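Local coordinates for MccB protein (Escherichia coli, PDB 6OM4) that is the E1-like enzyme of microcin C7 biosynthesis, which uses ATP to join adenosine monophosphate to the C-terminus of the MccA peptide through a phosphoramidate bond, at residues A135-G140 with D305-I310; K25-E30 with F69-E74; V130-A135 with L179-E184; S49-A54 with I60-F65; A42-T47 with E56-P61. All coordinates share one frame; numbering follows the deposited sequence.

Contact 1 (A135-G140 with D305-I310); sequences ATSGIG and DVIKFI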
# COMPACT_ATOMS: atom_id res chain seq x y z
N ALA A 135 4.18 9.41 5.51
CA ALA A 135 4.46 10.43 6.50
C ALA A 135 3.17 10.79 7.24
O ALA A 135 3.13 10.88 8.46
CB ALA A 135 5.08 11.63 5.85
N THR A 136 2.06 10.97 6.51
CA THR A 136 0.88 11.45 7.16
C THR A 136 0.14 10.31 7.87
O THR A 136 -0.70 10.62 8.69
CB THR A 136 -0.02 12.23 6.21
OG1 THR A 136 -0.37 11.37 5.13
CG2 THR A 136 0.69 13.46 5.68
N SER A 137 0.49 9.05 7.57
CA SER A 137 -0.01 7.89 8.31
C SER A 137 0.87 7.60 9.53
O SER A 137 0.54 6.71 10.31
CB SER A 137 -0.19 6.68 7.43
OG SER A 137 -1.37 6.88 6.64
N GLY A 138 1.97 8.33 9.70
CA GLY A 138 2.77 8.19 10.94
C GLY A 138 3.88 7.14 10.91
O GLY A 138 4.38 6.74 12.00
N ILE A 139 4.36 6.74 9.73
CA ILE A 139 5.62 6.00 9.64
C ILE A 139 6.73 6.87 10.28
O ILE A 139 6.94 8.04 9.91
CB ILE A 139 5.98 5.61 8.19
CG1 ILE A 139 5.05 4.54 7.62
CG2 ILE A 139 7.44 5.17 8.11
CD1 ILE A 139 5.34 3.16 8.16
N GLY A 140 7.44 6.30 11.25
CA GLY A 140 8.26 7.09 12.16
C GLY A 140 9.52 7.66 11.51
O GLY A 140 10.00 8.71 11.94
N ASP A 305 0.02 -1.29 0.71
CA ASP A 305 0.74 -2.53 1.04
C ASP A 305 1.86 -2.30 2.06
O ASP A 305 2.02 -3.14 2.92
CB ASP A 305 1.20 -3.22 -0.24
CG ASP A 305 0.08 -4.08 -0.85
OD1 ASP A 305 -1.11 -4.05 -0.34
OD2 ASP A 305 0.40 -4.77 -1.83
N VAL A 306 2.58 -1.17 2.02
CA VAL A 306 3.58 -0.85 3.06
C VAL A 306 2.93 -0.73 4.45
O VAL A 306 3.40 -1.36 5.46
CB VAL A 306 4.35 0.43 2.71
CG1 VAL A 306 5.20 0.91 3.87
CG2 VAL A 306 5.17 0.24 1.45
N ILE A 307 1.82 0.02 4.53
CA ILE A 307 1.10 0.21 5.80
C ILE A 307 0.60 -1.14 6.31
O ILE A 307 0.72 -1.45 7.49
CB ILE A 307 -0.01 1.27 5.64
CG1 ILE A 307 0.63 2.65 5.43
CG2 ILE A 307 -0.96 1.27 6.81
CD1 ILE A 307 -0.32 3.70 4.94
N LYS A 308 0.07 -1.99 5.43
CA LYS A 308 -0.41 -3.32 5.87
C LYS A 308 0.75 -4.22 6.26
O LYS A 308 0.62 -4.98 7.20
CB LYS A 308 -1.28 -3.99 4.81
CG LYS A 308 -2.59 -3.26 4.61
CD LYS A 308 -3.41 -3.67 3.41
CE LYS A 308 -4.75 -2.95 3.45
NZ LYS A 308 -5.56 -3.20 2.24
N PHE A 309 1.85 -4.16 5.51
CA PHE A 309 2.99 -5.04 5.80
C PHE A 309 3.50 -4.72 7.22
O PHE A 309 3.91 -5.61 7.98
CB PHE A 309 4.08 -4.83 4.74
CG PHE A 309 5.37 -5.54 5.02
CD1 PHE A 309 5.42 -6.92 4.92
CD2 PHE A 309 6.49 -4.88 5.47
CE1 PHE A 309 6.59 -7.61 5.19
CE2 PHE A 309 7.67 -5.57 5.75
CZ PHE A 309 7.71 -6.93 5.62
N ILE A 310 3.64 -3.45 7.51
CA ILE A 310 4.16 -2.99 8.81
C ILE A 310 3.09 -3.15 9.89
O ILE A 310 3.41 -3.54 11.05
CB ILE A 310 4.62 -1.53 8.74
CG1 ILE A 310 5.85 -1.39 7.83
CG2 ILE A 310 4.80 -0.93 10.13
CD1 ILE A 310 6.17 0.02 7.47

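Contact 2 (K25-E30 with F69-E74); sequences KEQYVE and FRFLKE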
# COMPACT_ATOMS: atom_id res chain seq x y z
N LYS A 25 -16.97 -5.40 3.50
CA LYS A 25 -17.81 -6.18 4.45
C LYS A 25 -19.29 -5.78 4.42
O LYS A 25 -20.09 -6.28 5.21
CB LYS A 25 -17.23 -6.05 5.86
CG LYS A 25 -15.94 -6.84 6.01
CD LYS A 25 -15.24 -6.55 7.29
CE LYS A 25 -13.76 -6.82 7.23
NZ LYS A 25 -13.07 -5.72 6.52
N GLU A 26 -19.68 -4.93 3.47
CA GLU A 26 -21.11 -4.57 3.34
C GLU A 26 -21.94 -5.84 3.16
O GLU A 26 -21.56 -6.72 2.40
CB GLU A 26 -21.29 -3.63 2.15
CG GLU A 26 -22.73 -3.35 1.75
CD GLU A 26 -22.88 -2.94 0.29
OE1 GLU A 26 -23.01 -1.73 0.08
OE2 GLU A 26 -22.82 -3.83 -0.62
N GLN A 27 -23.03 -5.95 3.92
CA GLN A 27 -23.91 -7.11 3.83
C GLN A 27 -25.30 -6.70 3.36
O GLN A 27 -25.93 -5.79 3.91
CB GLN A 27 -24.07 -7.71 5.21
CG GLN A 27 -22.76 -8.19 5.80
CD GLN A 27 -22.21 -9.33 4.99
OE1 GLN A 27 -22.95 -10.22 4.56
NE2 GLN A 27 -20.90 -9.31 4.77
N TYR A 28 -25.80 -7.42 2.34
CA TYR A 28 -27.17 -7.33 1.96
C TYR A 28 -27.94 -8.40 2.74
O TYR A 28 -27.62 -9.61 2.63
CB TYR A 28 -27.34 -7.49 0.45
CG TYR A 28 -28.78 -7.54 -0.03
CD1 TYR A 28 -29.65 -6.49 0.16
CD2 TYR A 28 -29.27 -8.66 -0.70
CE1 TYR A 28 -30.97 -6.53 -0.25
CE2 TYR A 28 -30.59 -8.72 -1.14
CZ TYR A 28 -31.44 -7.65 -0.92
OH TYR A 28 -32.73 -7.69 -1.36
N VAL A 29 -28.99 -7.95 3.44
CA VAL A 29 -29.89 -8.82 4.20
C VAL A 29 -31.26 -8.77 3.54
O VAL A 29 -31.95 -7.79 3.64
CB VAL A 29 -29.93 -8.34 5.66
CG1 VAL A 29 -30.71 -9.30 6.54
CG2 VAL A 29 -28.53 -8.18 6.19
N GLU A 30 -31.62 -9.83 2.83
CA GLU A 30 -32.85 -9.86 2.06
C GLU A 30 -34.06 -9.92 3.00
O GLU A 30 -35.14 -9.37 2.71
CB GLU A 30 -32.80 -11.03 1.07
CG GLU A 30 -34.16 -11.53 0.59
CD GLU A 30 -34.89 -10.65 -0.40
OE1 GLU A 30 -34.44 -9.50 -0.60
OE2 GLU A 30 -35.92 -11.11 -0.97
N PHE A 69 -26.10 -10.28 17.02
CA PHE A 69 -24.85 -9.90 17.62
C PHE A 69 -23.67 -10.59 16.90
O PHE A 69 -22.65 -9.97 16.63
CB PHE A 69 -24.92 -10.21 19.11
CG PHE A 69 -23.68 -9.87 19.89
CD1 PHE A 69 -23.47 -8.60 20.38
CD2 PHE A 69 -22.74 -10.85 20.13
CE1 PHE A 69 -22.32 -8.31 21.10
CE2 PHE A 69 -21.60 -10.56 20.87
CZ PHE A 69 -21.38 -9.28 21.30
N ARG A 70 -23.79 -11.90 16.62
CA ARG A 70 -22.77 -12.69 15.88
C ARG A 70 -22.51 -12.03 14.51
O ARG A 70 -21.36 -11.88 14.07
CB ARG A 70 -23.21 -14.15 15.73
CG ARG A 70 -22.23 -15.09 15.02
CD ARG A 70 -22.48 -15.33 13.54
NE ARG A 70 -23.88 -15.59 13.30
CZ ARG A 70 -24.59 -15.22 12.25
NH1 ARG A 70 -25.80 -15.71 12.12
NH2 ARG A 70 -24.12 -14.37 11.36
N PHE A 71 -23.58 -11.66 13.83
CA PHE A 71 -23.52 -11.02 12.53
C PHE A 71 -22.73 -9.70 12.61
O PHE A 71 -21.85 -9.45 11.79
CB PHE A 71 -24.94 -10.79 12.01
CG PHE A 71 -25.06 -9.91 10.79
CD1 PHE A 71 -25.02 -8.53 10.90
CD2 PHE A 71 -25.22 -10.48 9.54
CE1 PHE A 71 -25.08 -7.72 9.78
CE2 PHE A 71 -25.34 -9.67 8.41
CZ PHE A 71 -25.27 -8.29 8.54
N LEU A 72 -23.07 -8.84 13.57
CA LEU A 72 -22.35 -7.56 13.73
C LEU A 72 -20.88 -7.78 14.09
O LEU A 72 -20.00 -7.08 13.60
CB LEU A 72 -23.09 -6.73 14.77
CG LEU A 72 -24.46 -6.22 14.32
CD1 LEU A 72 -25.25 -5.66 15.50
CD2 LEU A 72 -24.28 -5.13 13.29
N LYS A 73 -20.60 -8.75 14.97
CA LYS A 73 -19.25 -9.05 15.39
C LYS A 73 -18.38 -9.58 14.25
O LYS A 73 -17.20 -9.21 14.14
CB LYS A 73 -19.26 -10.14 16.47
CG LYS A 73 -19.58 -9.72 17.89
CD LYS A 73 -19.21 -10.84 18.87
CE LYS A 73 -17.89 -10.62 19.57
NZ LYS A 73 -16.88 -10.08 18.64
N GLU A 74 -18.91 -10.54 13.47
CA GLU A 74 -18.07 -11.24 12.48
C GLU A 74 -17.71 -10.29 11.32
O GLU A 74 -16.79 -10.59 10.57
CB GLU A 74 -18.77 -12.52 12.02
CG GLU A 74 -19.91 -12.28 11.05
CD GLU A 74 -20.74 -13.51 10.72
OE1 GLU A 74 -20.41 -14.60 11.24
OE2 GLU A 74 -21.77 -13.36 9.98

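Contact 3 (V130-A135 with L179-E184); sequences VSVILA and LKRNSE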
# COMPACT_ATOMS: atom_id res chain seq x y z
N VAL A 130 4.00 8.07 -2.52
CA VAL A 130 4.15 7.09 -1.44
C VAL A 130 4.63 7.79 -0.17
O VAL A 130 4.08 7.55 0.92
CB VAL A 130 5.12 5.95 -1.84
CG1 VAL A 130 5.47 5.03 -0.67
CG2 VAL A 130 4.57 5.16 -2.99
N SER A 131 5.69 8.60 -0.28
CA SER A 131 6.28 9.24 0.91
C SER A 131 5.23 10.05 1.70
O SER A 131 5.24 10.00 2.93
CB SER A 131 7.51 10.06 0.58
OG SER A 131 7.18 11.25 -0.11
N VAL A 132 4.37 10.82 1.03
CA VAL A 132 3.48 11.68 1.75
C VAL A 132 2.39 10.83 2.43
O VAL A 132 1.95 11.15 3.52
CB VAL A 132 2.91 12.81 0.88
CG1 VAL A 132 1.91 12.33 -0.18
CG2 VAL A 132 2.31 13.86 1.78
N ILE A 133 1.94 9.77 1.78
CA ILE A 133 0.98 8.89 2.46
C ILE A 133 1.62 8.33 3.72
O ILE A 133 0.97 8.27 4.80
CB ILE A 133 0.50 7.75 1.53
CG1 ILE A 133 -0.34 8.32 0.39
CG2 ILE A 133 -0.26 6.72 2.34
CD1 ILE A 133 -0.47 7.43 -0.80
N LEU A 134 2.85 7.83 3.61
CA LEU A 134 3.47 7.17 4.75
C LEU A 134 3.71 8.20 5.86
O LEU A 134 3.48 7.91 7.04
CB LEU A 134 4.76 6.46 4.33
CG LEU A 134 4.63 5.33 3.30
CD1 LEU A 134 5.98 4.61 3.12
CD2 LEU A 134 3.57 4.31 3.71
N ALA A 135 4.18 9.41 5.51
CA ALA A 135 4.46 10.43 6.50
C ALA A 135 3.17 10.79 7.24
O ALA A 135 3.13 10.88 8.46
CB ALA A 135 5.08 11.63 5.85
N LEU A 179 7.79 17.23 6.39
CA LEU A 179 7.83 17.75 7.76
C LEU A 179 6.82 18.89 7.94
O LEU A 179 6.35 19.13 9.05
CB LEU A 179 9.26 18.17 8.11
CG LEU A 179 10.25 17.01 8.26
CD1 LEU A 179 11.66 17.53 8.54
CD2 LEU A 179 9.84 16.05 9.36
N LYS A 180 6.41 19.56 6.85
CA LYS A 180 5.34 20.53 7.00
C LYS A 180 4.00 19.85 7.29
O LYS A 180 3.09 20.49 7.85
CB LYS A 180 5.19 21.39 5.75
CG LYS A 180 6.26 22.46 5.67
CD LYS A 180 6.38 23.04 4.28
CE LYS A 180 5.05 23.49 3.69
NZ LYS A 180 5.25 24.28 2.44
N ARG A 181 3.86 18.60 6.81
CA ARG A 181 2.64 17.82 6.93
C ARG A 181 2.59 17.00 8.21
O ARG A 181 1.48 16.82 8.74
CB ARG A 181 2.46 16.94 5.70
CG ARG A 181 1.98 17.77 4.53
CD ARG A 181 2.16 17.10 3.19
NE ARG A 181 1.62 17.94 2.13
CZ ARG A 181 2.20 19.02 1.61
NH1 ARG A 181 3.41 19.38 1.99
NH2 ARG A 181 1.57 19.73 0.68
N ASN A 182 3.73 16.50 8.66
CA ASN A 182 3.82 15.75 9.90
C ASN A 182 5.18 16.02 10.57
O ASN A 182 6.19 15.43 10.22
CB ASN A 182 3.58 14.25 9.71
CG ASN A 182 3.33 13.55 11.01
OD1 ASN A 182 3.64 14.12 12.07
ND2 ASN A 182 2.70 12.38 10.96
N SER A 183 5.17 16.88 11.58
CA SER A 183 6.41 17.30 12.20
C SER A 183 6.80 16.34 13.33
O SER A 183 7.83 16.54 13.95
CB SER A 183 6.32 18.70 12.69
OG SER A 183 5.23 18.84 13.57
N GLU A 184 6.01 15.28 13.53
CA GLU A 184 6.23 14.27 14.60
C GLU A 184 7.15 13.14 14.10
O GLU A 184 7.56 12.31 14.90
CB GLU A 184 4.88 13.74 15.12
CG GLU A 184 3.94 14.83 15.66
CD GLU A 184 2.53 14.43 16.12
OE1 GLU A 184 2.32 13.25 16.53
OE2 GLU A 184 1.60 15.30 16.05

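Contact 4 (S49-A54 with I60-F65); sequences SSYTAA and IPEKDF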
# COMPACT_ATOMS: atom_id res chain seq x y z
N SER A 49 -21.37 -1.26 25.84
CA SER A 49 -22.33 -2.08 26.51
C SER A 49 -21.90 -3.55 26.45
O SER A 49 -21.33 -4.00 25.44
CB SER A 49 -23.67 -1.88 25.90
OG SER A 49 -24.58 -2.82 26.45
N SER A 50 -22.20 -4.31 27.52
CA SER A 50 -22.04 -5.77 27.49
C SER A 50 -23.18 -6.40 26.65
O SER A 50 -24.18 -5.82 26.41
CB SER A 50 -22.01 -6.39 28.86
OG SER A 50 -23.20 -6.07 29.58
N TYR A 51 -22.95 -7.62 26.23
CA TYR A 51 -23.99 -8.46 25.63
C TYR A 51 -25.22 -8.51 26.52
O TYR A 51 -26.31 -8.30 26.05
CB TYR A 51 -23.44 -9.88 25.51
CG TYR A 51 -24.33 -10.87 24.82
CD1 TYR A 51 -24.25 -11.05 23.45
CD2 TYR A 51 -25.18 -11.68 25.54
CE1 TYR A 51 -25.02 -12.00 22.80
CE2 TYR A 51 -25.95 -12.66 24.91
CZ TYR A 51 -25.88 -12.80 23.53
OH TYR A 51 -26.64 -13.73 22.89
N THR A 52 -25.03 -8.77 27.82
CA THR A 52 -26.23 -8.89 28.72
C THR A 52 -26.95 -7.55 28.91
O THR A 52 -28.18 -7.51 28.87
CB THR A 52 -25.91 -9.57 30.06
OG1 THR A 52 -25.19 -8.60 30.83
CG2 THR A 52 -25.15 -10.86 29.87
N ALA A 53 -26.23 -6.43 29.09
CA ALA A 53 -26.83 -5.13 29.23
C ALA A 53 -27.66 -4.76 27.99
O ALA A 53 -28.71 -4.13 28.13
CB ALA A 53 -25.79 -4.06 29.52
N ALA A 54 -27.17 -5.14 26.79
CA ALA A 54 -27.89 -4.91 25.56
C ALA A 54 -29.11 -5.84 25.49
O ALA A 54 -30.18 -5.39 25.19
CB ALA A 54 -27.00 -5.10 24.35
N ILE A 60 -36.23 -7.96 21.81
CA ILE A 60 -36.44 -8.99 20.82
C ILE A 60 -36.02 -10.31 21.48
O ILE A 60 -35.28 -10.30 22.46
CB ILE A 60 -35.68 -8.74 19.50
CG1 ILE A 60 -34.15 -8.70 19.70
CG2 ILE A 60 -36.19 -7.48 18.84
CD1 ILE A 60 -33.30 -8.58 18.39
N PRO A 61 -36.47 -11.47 20.97
CA PRO A 61 -36.06 -12.74 21.53
C PRO A 61 -34.53 -12.92 21.55
O PRO A 61 -33.81 -12.50 20.59
CB PRO A 61 -36.70 -13.77 20.60
CG PRO A 61 -37.86 -13.04 19.99
CD PRO A 61 -37.40 -11.60 19.84
N GLU A 62 -34.05 -13.56 22.62
CA GLU A 62 -32.63 -13.80 22.81
C GLU A 62 -32.06 -14.60 21.63
O GLU A 62 -30.90 -14.32 21.21
CB GLU A 62 -32.34 -14.50 24.13
CG GLU A 62 -30.85 -14.75 24.35
CD GLU A 62 -30.44 -15.23 25.73
OE1 GLU A 62 -31.35 -15.41 26.56
OE2 GLU A 62 -29.22 -15.41 25.96
N LYS A 63 -32.83 -15.54 21.06
CA LYS A 63 -32.38 -16.30 19.88
C LYS A 63 -32.01 -15.33 18.73
O LYS A 63 -30.97 -15.48 18.08
CB LYS A 63 -33.48 -17.22 19.34
CG LYS A 63 -33.65 -18.56 20.06
CD LYS A 63 -34.88 -19.37 19.60
CE LYS A 63 -35.10 -20.64 20.41
NZ LYS A 63 -35.54 -21.79 19.57
N ASP A 64 -32.88 -14.36 18.48
CA ASP A 64 -32.70 -13.37 17.39
C ASP A 64 -31.53 -12.43 17.73
O ASP A 64 -30.69 -12.21 16.90
CB ASP A 64 -33.98 -12.61 17.10
CG ASP A 64 -35.07 -13.54 16.59
OD1 ASP A 64 -34.73 -14.54 15.92
OD2 ASP A 64 -36.22 -13.33 16.94
N PHE A 65 -31.48 -11.93 18.97
CA PHE A 65 -30.42 -11.05 19.40
C PHE A 65 -29.05 -11.72 19.23
O PHE A 65 -28.10 -11.09 18.80
CB PHE A 65 -30.64 -10.68 20.87
CG PHE A 65 -29.56 -9.81 21.45
CD1 PHE A 65 -29.55 -8.45 21.18
CD2 PHE A 65 -28.56 -10.34 22.24
CE1 PHE A 65 -28.58 -7.63 21.71
CE2 PHE A 65 -27.58 -9.51 22.75
CZ PHE A 65 -27.59 -8.16 22.47
O HOH W 1 -27.18 -15.79 24.09

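Contact 5 (A42-T47 with E56-P61); sequences AYCFIT and ETANIP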
# COMPACT_ATOMS: atom_id res chain seq x y z
N ALA A 42 -27.77 -3.36 16.87
CA ALA A 42 -26.71 -2.40 16.63
C ALA A 42 -26.89 -1.19 17.55
O ALA A 42 -25.91 -0.70 18.20
CB ALA A 42 -26.73 -1.98 15.18
N TYR A 43 -28.14 -0.74 17.64
CA TYR A 43 -28.48 0.46 18.37
C TYR A 43 -28.13 0.33 19.86
O TYR A 43 -27.76 1.34 20.48
CB TYR A 43 -29.95 0.77 18.13
CG TYR A 43 -30.46 2.03 18.79
CD1 TYR A 43 -30.30 3.26 18.18
CD2 TYR A 43 -31.18 1.97 19.97
CE1 TYR A 43 -30.84 4.41 18.72
CE2 TYR A 43 -31.72 3.12 20.54
CZ TYR A 43 -31.54 4.34 19.91
OH TYR A 43 -32.06 5.49 20.46
N CYS A 44 -28.20 -0.89 20.41
CA CYS A 44 -27.85 -1.12 21.80
C CYS A 44 -26.39 -0.79 22.09
O CYS A 44 -26.03 -0.64 23.25
CB CYS A 44 -28.06 -2.57 22.20
SG CYS A 44 -29.81 -3.03 22.15
N PHE A 45 -25.53 -0.77 21.07
CA PHE A 45 -24.10 -0.62 21.30
C PHE A 45 -23.58 0.75 20.86
O PHE A 45 -22.40 0.87 20.67
CB PHE A 45 -23.35 -1.77 20.59
CG PHE A 45 -23.69 -3.13 21.13
CD1 PHE A 45 -23.06 -3.61 22.27
CD2 PHE A 45 -24.70 -3.88 20.56
CE1 PHE A 45 -23.43 -4.84 22.81
CE2 PHE A 45 -25.06 -5.10 21.10
CZ PHE A 45 -24.41 -5.60 22.20
N ILE A 46 -24.44 1.77 20.73
CA ILE A 46 -23.96 3.11 20.42
C ILE A 46 -22.98 3.56 21.51
O ILE A 46 -21.88 4.14 21.23
CB ILE A 46 -25.14 4.09 20.23
CG1 ILE A 46 -26.01 3.74 19.02
CG2 ILE A 46 -24.61 5.51 20.11
CD1 ILE A 46 -25.26 3.48 17.79
N THR A 47 -23.36 3.27 22.78
CA THR A 47 -22.53 3.50 23.95
C THR A 47 -21.98 2.15 24.36
O THR A 47 -22.62 1.13 24.08
CB THR A 47 -23.28 4.16 25.13
OG1 THR A 47 -24.24 3.28 25.72
CG2 THR A 47 -24.00 5.43 24.71
N GLU A 56 -30.82 -7.06 27.84
CA GLU A 56 -31.81 -6.42 28.77
C GLU A 56 -32.77 -5.42 28.10
O GLU A 56 -33.92 -5.30 28.54
CB GLU A 56 -31.11 -5.61 29.86
CG GLU A 56 -31.18 -6.21 31.25
CD GLU A 56 -29.92 -5.99 32.07
OE1 GLU A 56 -29.31 -6.99 32.47
OE2 GLU A 56 -29.53 -4.84 32.27
N THR A 57 -32.30 -4.62 27.13
CA THR A 57 -33.09 -3.47 26.66
C THR A 57 -33.58 -3.63 25.21
O THR A 57 -34.35 -2.80 24.76
CB THR A 57 -32.30 -2.17 26.81
OG1 THR A 57 -31.11 -2.31 26.02
CG2 THR A 57 -31.93 -1.87 28.25
N ALA A 58 -33.11 -4.68 24.52
CA ALA A 58 -33.27 -4.92 23.07
C ALA A 58 -34.74 -5.17 22.70
O ALA A 58 -35.21 -4.73 21.64
CB ALA A 58 -32.42 -6.13 22.68
N ASN A 59 -35.45 -5.90 23.56
CA ASN A 59 -36.88 -6.20 23.36
C ASN A 59 -37.09 -6.96 22.04
O ASN A 59 -38.02 -6.65 21.26
CB ASN A 59 -37.74 -4.93 23.43
CG ASN A 59 -37.71 -4.32 24.81
OD1 ASN A 59 -38.05 -4.99 25.79
ND2 ASN A 59 -37.24 -3.09 24.92
N ILE A 60 -36.23 -7.96 21.81
CA ILE A 60 -36.44 -8.99 20.82
C ILE A 60 -36.02 -10.31 21.48
O ILE A 60 -35.28 -10.30 22.46
CB ILE A 60 -35.68 -8.74 19.50
CG1 ILE A 60 -34.15 -8.70 19.70
CG2 ILE A 60 -36.19 -7.48 18.84
CD1 ILE A 60 -33.30 -8.58 18.39
N PRO A 61 -36.47 -11.47 20.97
CA PRO A 61 -36.06 -12.74 21.53
C PRO A 61 -34.53 -12.92 21.55
O PRO A 61 -33.81 -12.50 20.59
CB PRO A 61 -36.70 -13.77 20.60
CG PRO A 61 -37.86 -13.04 19.99
CD PRO A 61 -37.40 -11.60 19.84

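Contact 1 (A135-G140 with D305-I310)
I139 and S137, just past helix 125-136, meet I310 and I307 of helix 292-311 without any ring or other flat group: the touching parts are aliphatic branches and one hydroxyl-bearing arm. The setting is a Schellman motif that ends helix 125-136, which follows the first parallel strand, 117-121, in the Rossmann-type ThiF fold. Here G138, with phi of 90°, turns the chain out of the helix while its N bonds back to A135 O at 3.1 Å. Just beyond the turn, I139 sends its delta methyl toward the other helix, and L134, from the last turns of helix 125-136, packs beside I139, V306 and I307, so the layer between the helices is buried and apolar. On the other side of G138, S137 offers both CB and OG to the I307 methyl, OG to CD1 at 3.8 Å. The polar demand of that hydroxyl is met by N95, whose ND2 bonds to OG, with a weak bond to I133 O besides. I310 holds CG1 opposite its carbonyl carbon (chi1 -67°), and an extended chi2 carries its end across to I139. There I310 CD1 and I139 CD1 approach to 3.3 Å, tighter than an ordinary methyl contact.

Contact 2 (K25-E30 with F69-E74)
F71 has the largest share of the contact, bringing the far end of its ring against Q27 and V29. The two belong to strand 27-29, the edge strand of a three-stranded antiparallel sheet in the N-terminal region, and F71 to helix 62-74. Three antiparallel strands (11-14, 17-20, 27-29) followed by helices 32-43, 51-58 and 62-74 are consistent with the winged-helix-like recognition element of RiPP enzymes. Being two residues apart on an extended strand, Q27 and V29 both direct CB toward the helix, whereas Y28 between them points away. F71 swings CG anti to its backbone N (chi1 169°), which carries the ring off the helix to the strand. CZ is the atom in demand: Q27 CB lies 3.6 Å from F71 CZ, and Q27 CG follows at 3.7 Å from the same atom. V29 adds CG2, 4.0 Å from F71 CZ, and also packs on L34 and I38 of helix 32-43. I38 and V20 touch the phenyl as well, extending the apolar layer from strand to helix. The aliphatic part of Q27 runs alongside the ring, pointing the opposite way, and its amide plane stands 86° from that of the phenyl. A bend at chi2 folds the amide back toward the loop before the strand, where Q27 NE2 donates to K25 O at 3.2 Å, reaching it from above the carbonyl plane.

Contact 3 (V130-A135 with L179-E184)
N182 and A135 make the polar link: N182 ND2 donates to A135 O at 2.9 Å with an N-H...O angle of 147°, joining the C-terminal end of helix 125-136 to the loop that follows helix 170-181. Both helices belong to the Rossmann-type ThiF domain, where they precede the neighbouring parallel strands 141-146 and 186-191. Beside this bond lies an apolar touch, V132 CG2 resting against R181 CD at 3.5 Å. A135 takes part mainly through its backbone, since its methyl stays farther off. The donor is tilted moderately from the carbonyl plane of A135, and the carbonyl is likewise tilted from the plane of the N182 amide.

Moving outward, both ends of that amide are held. ND2 has a second partner in Y92 OH, and OD1 accepts from E184 N at 3.0 Å, an Asx turn that fixes the rotation of the group. N182 is buried, so these bonds satisfy its polar atoms within the protein. The anti placement of CG relative to the backbone N (chi1 -166°) aims the amide at the helix end. R181 is more exposed. Its chain runs extended from CG to NE across the valine methyl, and its charged end pairs with E177, one turn back on the same helix, through NH1 and OE1. L178 packs on both V132 and A135, thickening the seam between the helices. The bound adenosine phosphoramidate lies about 14 Å from the V132 side chain. V132 itself reaches R181 with CG2 alone, which is 4.2 Å from NE.

Contact 4 (S49-A54 with I60-F65)
E62 OE2 accepts a hydrogen bond from a water molecule at 2.8 Å, and the same water lies beside Y51 OH, at a separation so short that its detail is doubtful. The carboxylate oxygen itself stays 4.3 Å from Y51 OH, at the edge of the tyrosine ring, and the water probably links the two on the solvent side of the contact. Behind the water the rings pack edge-to-face, the edge of F65 turned toward the face of Y51, with centroids 5.0 Å apart and planes at 65°. F65 CE2 sits 3.5 Å above the tyrosine plane, offset toward the rim. These residues hold together helices 51-58 and 62-74, two successive helices joined by a short loop, probably part of the winged-helix-like recognition element. F65 CG is anti to its backbone N (chi1 177°), which sends the ring from the first turn of its helix across to the other. Y51 also meets F69, one helical turn beyond F65, edge-to-face. Where its own helix starts, S50 is the N-cap, its OG accepting from A53 N at 3.1 Å. A54, on the next turn, presses its methyl on the far end of the phenylalanine, CB lying 3.6 Å from F65 CZ.

Contact 5 (A42-T47 with E56-P61)
C44 SG is the one atom through which the segment after helix 32-43 meets the end of helix 51-58, and it does so at ordinary van der Waals distance. The sulfur lies 4.0 Å from A58 CA and 4.1 Å from A58 CB, so it rests against both the backbone and the methyl of that residue. On its inner side the packing is closer. C44 CB abuts the methyl of A54, while F45, the next residue, turns its ring inward to A54 and F65, and A58 also leans on F65. With SG beside the backbone N and anti to the carbonyl carbon (chi1 -65°), the thiol extends from the turn to the neighbouring helix.

The outer side is looser. T57 is exposed and comes near the sulfur only with its hydroxyl, OG1 being 4.1 Å from C44 SG. That hydroxyl stands between the backbone N and the carbonyl carbon of its own residue and makes a weak hydrogen bond to A54 O, one turn back. Little surface is buried between the segments. The chain around C44 is a type I turn from Y43 to I46; just before it closes, F45 N bonds back to A42 O at 2.9 Å, and N59, with positive phi, is the first residue beyond the other helix. Such packing joins two of the three helices that follow the strands of what is probably a winged-helix-like RiPP recognition element.

In the fold
From the N terminus, contact 2 closes the longest of the early loops, bringing strand 27-29 to helix 62-74. Contacts 5 and 4 fall within that loop and interleave, 42-47 and 49-54 being followed by two overlapping segments that share I60 and P61. They join the turn after helix 32-43, helix 51-58 and the start of helix 62-74, and F69 links them to contact 2. Far along the chain, in the ThiF domain, contacts 3 and 1 share A135 and cross: 130-135 pairs with 179-184, while 135-140 waits for 305-310. Helix 125-136 is thus tied to helices 170-181 and 292-311, with L134 on the 292-311 side, while V132 and A135 face 170-181.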